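UDP-N-Acetylglucosamine 2-Epimerase (Thermus thermophilus, PDB 1V4V) probably interconverts UDP-N-acetylglucosamine and its 2-epimer UDP-N-acetylmannosamine, as a two-domain homodimeric isomerase of the GT-B type. Local coordinates at residues D216-F228 and T319-E333. Numbering follows the deposited sequence.
Sequences DLAQALKRVAEAF and TDPEGVYRVVKGLLE
Arg-223 NH1 has two partners: Glu-322 OE2 at 2.8 Å, a salt bridge with an N-H...O angle of 158°, and a water that in turn makes a weak bond to Pro-321 O. Arg-223 and Glu-322 belong to helices 214-227 and 321-332 of the C-terminal Rossmann-like domain of the GT-B fold; the segment axes approach to 8.6 Å and cross at -32°. NH1 comes to the syn side of OE2 but tilted out of the carboxylate plane, while OE2 lies in the guanidinium plane; a second water joins Arg-223 NH2 to OE1. That oxygen also takes Arg-326 NE through its anti lone pair at 2.7 Å, so the carboxylate probably offsets two positive charges.

The guanidinium lies flat over one face of the Tyr-325 ring, planes 18° apart and CZ 3.8 Å from the centroid, which fits a cation-pi stack. A bend at chi3 folds the arginine back over the ring. Tyr-325 is a knob among Ala-220, Arg-223, Val-224 and Ala-227; with an alanine in its place the guanidinium would probably lose its stacking partner and turn more freely, and the hole would lose its knob.

Deeper in the interface, Ala-220 CB packs on Pro-321 O, and Val-224 CG1 meets Val-328 CG1 at 3.7 Å. Val-328 also touches Val-297 of strand 296-298, placing this layer against the sheet. At the C-terminal ends, Glu-333, salt-bridged to Lys-329, brings CG to the edge of the Phe-228 ring, and Leu-332 CD1 makes a CH-pi contact over one face, 4.0 Å from the Phe-228 centroid.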
loop_
_atom_site.group_PDB
_atom_site.type_symbol
_atom_site.label_atom_id
_atom_site.label_comp_id
_atom_site.label_asym_id
_atom_site.label_seq_id
_atom_site.Cartn_x
_atom_site.Cartn_y
_atom_site.Cartn_z
ATOM N N ASP A 216 42.592 7.596 25.003
ATOM C CA ASP A 216 43.693 6.976 24.261
ATOM C C ASP A 216 43.697 7.459 22.805
ATOM O O ASP A 216 44.752 7.758 22.246
ATOM C CB ASP A 216 43.580 5.437 24.281
ATOM C CG ASP A 216 43.959 4.826 25.621
ATOM O OD1 ASP A 216 44.459 5.553 26.506
ATOM O OD2 ASP A 216 43.764 3.603 25.790
ATOM N N LEU A 217 42.519 7.530 22.189
ATOM C CA LEU A 217 42.428 7.978 20.801
ATOM C C LEU A 217 42.773 9.463 20.682
ATOM O O LEU A 217 43.392 9.888 19.710
ATOM C CB LEU A 217 41.027 7.710 20.241
ATOM C CG LEU A 217 40.678 6.227 20.073
ATOM C CD1 LEU A 217 39.220 6.068 19.689
ATOM C CD2 LEU A 217 41.587 5.610 19.011
ATOM N N ALA A 218 42.377 10.254 21.677
ATOM C CA ALA A 218 42.693 11.678 21.651
ATOM C C ALA A 218 44.204 11.867 21.690
ATOM O O ALA A 218 44.745 12.728 20.994
ATOM C CB ALA A 218 42.039 12.390 22.839
ATOM N N GLN A 219 44.889 11.065 22.503
ATOM C CA GLN A 219 46.343 11.161 22.603
ATOM C C GLN A 219 46.979 10.848 21.255
ATOM O O GLN A 219 47.966 11.467 20.868
ATOM C CB GLN A 219 46.890 10.192 23.657
ATOM C CG GLN A 219 46.520 10.526 25.097
ATOM C CD GLN A 219 47.289 11.717 25.654
ATOM O OE1 GLN A 219 48.198 12.251 25.009
ATOM N NE2 GLN A 219 46.929 12.132 26.867
ATOM N N ALA A 220 46.414 9.877 20.543
ATOM C CA ALA A 220 46.945 9.509 19.238
ATOM C C ALA A 220 46.762 10.686 18.279
ATOM O O ALA A 220 47.655 11.005 17.489
ATOM C CB ALA A 220 46.219 8.267 18.697
ATOM N N LEU A 221 45.605 11.335 18.353
ATOM C CA LEU A 221 45.335 12.472 17.478
ATOM C C LEU A 221 46.237 13.652 17.849
ATOM O O LEU A 221 46.612 14.453 16.992
ATOM C CB LEU A 221 43.858 12.870 17.562
ATOM C CG LEU A 221 42.878 11.819 17.023
ATOM C CD1 LEU A 221 41.462 12.349 17.115
ATOM C CD2 LEU A 221 43.219 11.475 15.579
ATOM N N LYS A 222 46.582 13.756 19.131
ATOM C CA LYS A 222 47.471 14.821 19.579
ATOM C C LYS A 222 48.831 14.591 18.914
ATOM O O LYS A 222 49.476 15.536 18.453
ATOM C CB LYS A 222 47.618 14.792 21.105
ATOM C CG LYS A 222 48.645 15.793 21.640
ATOM C CD LYS A 222 48.755 15.724 23.159
ATOM C CE LYS A 222 49.792 16.706 23.683
ATOM N NZ LYS A 222 50.050 16.528 25.144
ATOM N N ARG A 223 49.266 13.330 18.858
ATOM C CA ARG A 223 50.540 13.001 18.218
ATOM C C ARG A 223 50.503 13.381 16.744
ATOM O O ARG A 223 51.489 13.882 16.193
ATOM C CB ARG A 223 50.848 11.502 18.321
ATOM C CG ARG A 223 51.351 11.036 19.669
ATOM C CD ARG A 223 51.705 9.550 19.614
ATOM N NE ARG A 223 52.923 9.294 18.846
ATOM C CZ ARG A 223 53.314 8.085 18.455
ATOM N NH1 ARG A 223 52.579 7.021 18.749
ATOM N NH2 ARG A 223 54.445 7.934 17.781
ATOM N N VAL A 224 49.369 13.124 16.097
ATOM C CA VAL A 224 49.227 13.461 14.687
ATOM C C VAL A 224 49.351 14.979 14.518
ATOM O O VAL A 224 50.081 15.464 13.654
ATOM C CB VAL A 224 47.851 13.006 14.125
ATOM C CG1 VAL A 224 47.688 13.491 12.687
ATOM C CG2 VAL A 224 47.743 11.478 14.181
ATOM N N ALA A 225 48.640 15.724 15.353
ATOM C CA ALA A 225 48.672 17.182 15.273
ATOM C C ALA A 225 50.094 17.717 15.442
ATOM O O ALA A 225 50.506 18.645 14.752
ATOM C CB ALA A 225 47.746 17.782 16.328
ATOM N N GLU A 226 50.854 17.126 16.356
ATOM C CA GLU A 226 52.223 17.576 16.571
ATOM C C GLU A 226 53.111 17.281 15.362
ATOM O O GLU A 226 54.070 18.004 15.092
ATOM C CB GLU A 226 52.789 16.911 17.825
ATOM C CG GLU A 226 52.006 17.258 19.076
ATOM C CD GLU A 226 52.488 16.506 20.296
ATOM O OE1 GLU A 226 52.554 15.259 20.236
ATOM O OE2 GLU A 226 52.792 17.162 21.314
ATOM N N ALA A 227 52.776 16.229 14.621
ATOM C CA ALA A 227 53.557 15.850 13.444
ATOM C C ALA A 227 53.221 16.680 12.202
ATOM O O ALA A 227 53.965 16.652 11.217
ATOM C CB ALA A 227 53.353 14.358 13.138
ATOM N N PHE A 228 52.102 17.401 12.247
ATOM C CA PHE A 228 51.650 18.230 11.127
ATOM C C PHE A 228 51.287 19.631 11.609
ATOM O O PHE A 228 50.123 20.028 11.581
ATOM C CB PHE A 228 50.427 17.583 10.471
ATOM C CG PHE A 228 50.729 16.270 9.828
ATOM C CD1 PHE A 228 51.272 16.222 8.551
ATOM C CD2 PHE A 228 50.533 15.082 10.524
ATOM C CE1 PHE A 228 51.621 14.999 7.975
ATOM C CE2 PHE A 228 50.880 13.858 9.956
ATOM C CZ PHE A 228 51.424 13.821 8.684
ATOM N N THR A 319 41.301 0.933 16.265
ATOM C CA THR A 319 41.172 1.715 17.490
ATOM C C THR A 319 42.414 1.639 18.372
ATOM O O THR A 319 42.418 2.143 19.498
ATOM C CB THR A 319 39.951 1.278 18.330
ATOM O OG1 THR A 319 40.024 -0.128 18.593
ATOM C CG2 THR A 319 38.663 1.594 17.596
ATOM N N ASP A 320 43.468 0.999 17.875
ATOM C CA ASP A 320 44.712 0.928 18.632
ATOM C C ASP A 320 45.425 2.264 18.413
ATOM O O ASP A 320 45.694 2.646 17.276
ATOM C CB ASP A 320 45.590 -0.214 18.125
ATOM C CG ASP A 320 46.958 -0.218 18.769
ATOM O OD1 ASP A 320 47.967 -0.146 18.032
ATOM O OD2 ASP A 320 47.024 -0.290 20.014
ATOM N N PRO A 321 45.753 2.984 19.499
ATOM C CA PRO A 321 46.432 4.288 19.425
ATOM C C PRO A 321 47.659 4.376 18.503
ATOM O O PRO A 321 47.761 5.296 17.690
ATOM C CB PRO A 321 46.777 4.573 20.885
ATOM C CG PRO A 321 45.618 3.937 21.612
ATOM C CD PRO A 321 45.504 2.607 20.903
ATOM N N GLU A 322 48.596 3.446 18.635
ATOM C CA GLU A 322 49.778 3.473 17.778
ATOM C C GLU A 322 49.363 3.297 16.317
ATOM O O GLU A 322 49.876 3.980 15.429
ATOM C CB GLU A 322 50.762 2.367 18.177
ATOM C CG GLU A 322 51.948 2.227 17.214
ATOM C CD GLU A 322 52.864 3.436 17.217
ATOM O OE1 GLU A 322 53.686 3.559 16.288
ATOM O OE2 GLU A 322 52.776 4.262 18.148
ATOM N N GLY A 323 48.433 2.376 16.076
ATOM C CA GLY A 323 47.963 2.136 14.723
ATOM C C GLY A 323 47.251 3.335 14.115
ATOM O O GLY A 323 47.412 3.631 12.930
ATOM N N VAL A 324 46.451 4.028 14.921
ATOM C CA VAL A 324 45.723 5.196 14.438
ATOM C C VAL A 324 46.728 6.259 14.007
ATOM O O VAL A 324 46.581 6.883 12.953
ATOM C CB VAL A 324 44.803 5.777 15.541
ATOM C CG1 VAL A 324 44.235 7.116 15.095
ATOM C CG2 VAL A 324 43.674 4.800 15.836
ATOM N N TYR A 325 47.749 6.468 14.829
ATOM C CA TYR A 325 48.780 7.448 14.509
ATOM C C TYR A 325 49.470 7.077 13.191
ATOM O O TYR A 325 49.638 7.915 12.304
ATOM C CB TYR A 325 49.818 7.504 15.637
ATOM C CG TYR A 325 51.057 8.310 15.296
ATOM C CD1 TYR A 325 51.013 9.701 15.227
ATOM C CD2 TYR A 325 52.271 7.673 15.020
ATOM C CE1 TYR A 325 52.141 10.443 14.891
ATOM C CE2 TYR A 325 53.408 8.405 14.682
ATOM C CZ TYR A 325 53.333 9.789 14.618
ATOM O OH TYR A 325 54.442 10.523 14.266
ATOM N N ARG A 326 49.875 5.817 13.069
ATOM C CA ARG A 326 50.558 5.367 11.858
ATOM C C ARG A 326 49.710 5.539 10.602
ATOM O O ARG A 326 50.190 6.035 9.579
ATOM C CB ARG A 326 50.974 3.899 11.996
ATOM C CG ARG A 326 52.049 3.659 13.047
ATOM C CD ARG A 326 52.506 2.197 13.044
ATOM N NE ARG A 326 53.404 1.915 14.160
ATOM C CZ ARG A 326 54.000 0.743 14.360
ATOM N NH1 ARG A 326 53.795 -0.258 13.518
ATOM N NH2 ARG A 326 54.801 0.574 15.405
ATOM N N VAL A 327 48.448 5.134 10.676
ATOM C CA VAL A 327 47.558 5.237 9.521
ATOM C C VAL A 327 47.262 6.678 9.122
ATOM O O VAL A 327 47.348 7.040 7.948
ATOM C CB VAL A 327 46.230 4.495 9.788
ATOM C CG1 VAL A 327 45.220 4.796 8.689
ATOM C CG2 VAL A 327 46.497 2.986 9.856
ATOM N N VAL A 328 46.907 7.508 10.092
ATOM C CA VAL A 328 46.589 8.894 9.776
ATOM C C VAL A 328 47.823 9.649 9.283
ATOM O O VAL A 328 47.756 10.394 8.302
ATOM C CB VAL A 328 45.966 9.600 11.001
ATOM C CG1 VAL A 328 45.698 11.068 10.692
ATOM C CG2 VAL A 328 44.650 8.903 11.368
ATOM N N LYS A 329 48.953 9.456 9.950
ATOM C CA LYS A 329 50.173 10.142 9.530
ATOM C C LYS A 329 50.562 9.668 8.126
ATOM O O LYS A 329 50.921 10.470 7.265
ATOM C CB LYS A 329 51.314 9.866 10.517
ATOM C CG LYS A 329 52.654 10.481 10.103
ATOM C CD LYS A 329 53.712 10.262 11.183
ATOM C CE LYS A 329 55.046 10.901 10.806
ATOM N NZ LYS A 329 55.667 10.259 9.618
ATOM N N GLY A 330 50.477 8.362 7.898
ATOM C CA GLY A 330 50.822 7.816 6.593
ATOM C C GLY A 330 49.953 8.372 5.477
ATOM O O GLY A 330 50.446 8.714 4.400
ATOM N N LEU A 331 48.655 8.474 5.733
ATOM C CA LEU A 331 47.720 8.989 4.739
ATOM C C LEU A 331 47.969 10.469 4.443
ATOM O O LEU A 331 47.964 10.886 3.285
ATOM C CB LEU A 331 46.279 8.793 5.223
ATOM C CG LEU A 331 45.194 9.225 4.232
ATOM C CD1 LEU A 331 45.332 8.422 2.950
ATOM C CD2 LEU A 331 43.818 9.017 4.843
ATOM N N LEU A 332 48.189 11.263 5.485
ATOM C CA LEU A 332 48.437 12.691 5.298
ATOM C C LEU A 332 49.725 12.941 4.519
ATOM O O LEU A 332 49.899 14.009 3.926
ATOM C CB LEU A 332 48.474 13.410 6.653
ATOM C CG LEU A 332 47.089 13.568 7.300
ATOM C CD1 LEU A 332 47.215 14.087 8.729
ATOM C CD2 LEU A 332 46.242 14.505 6.455
ATOM N N GLU A 333 50.622 11.959 4.512
ATOM C CA GLU A 333 51.873 12.087 3.769
ATOM C C GLU A 333 51.840 11.302 2.451
ATOM O O GLU A 333 52.880 11.039 1.844
ATOM C CB GLU A 333 53.050 11.649 4.651
ATOM C CG GLU A 333 53.356 12.694 5.722
ATOM C CD GLU A 333 54.423 12.280 6.722
ATOM O OE1 GLU A 333 54.980 13.187 7.377
ATOM O OE2 GLU A 333 54.697 11.069 6.867
HETATM O O HOH W 1 49.754 7.092 19.095
HETATM O O HOH W 2 55.513 5.558 16.664
#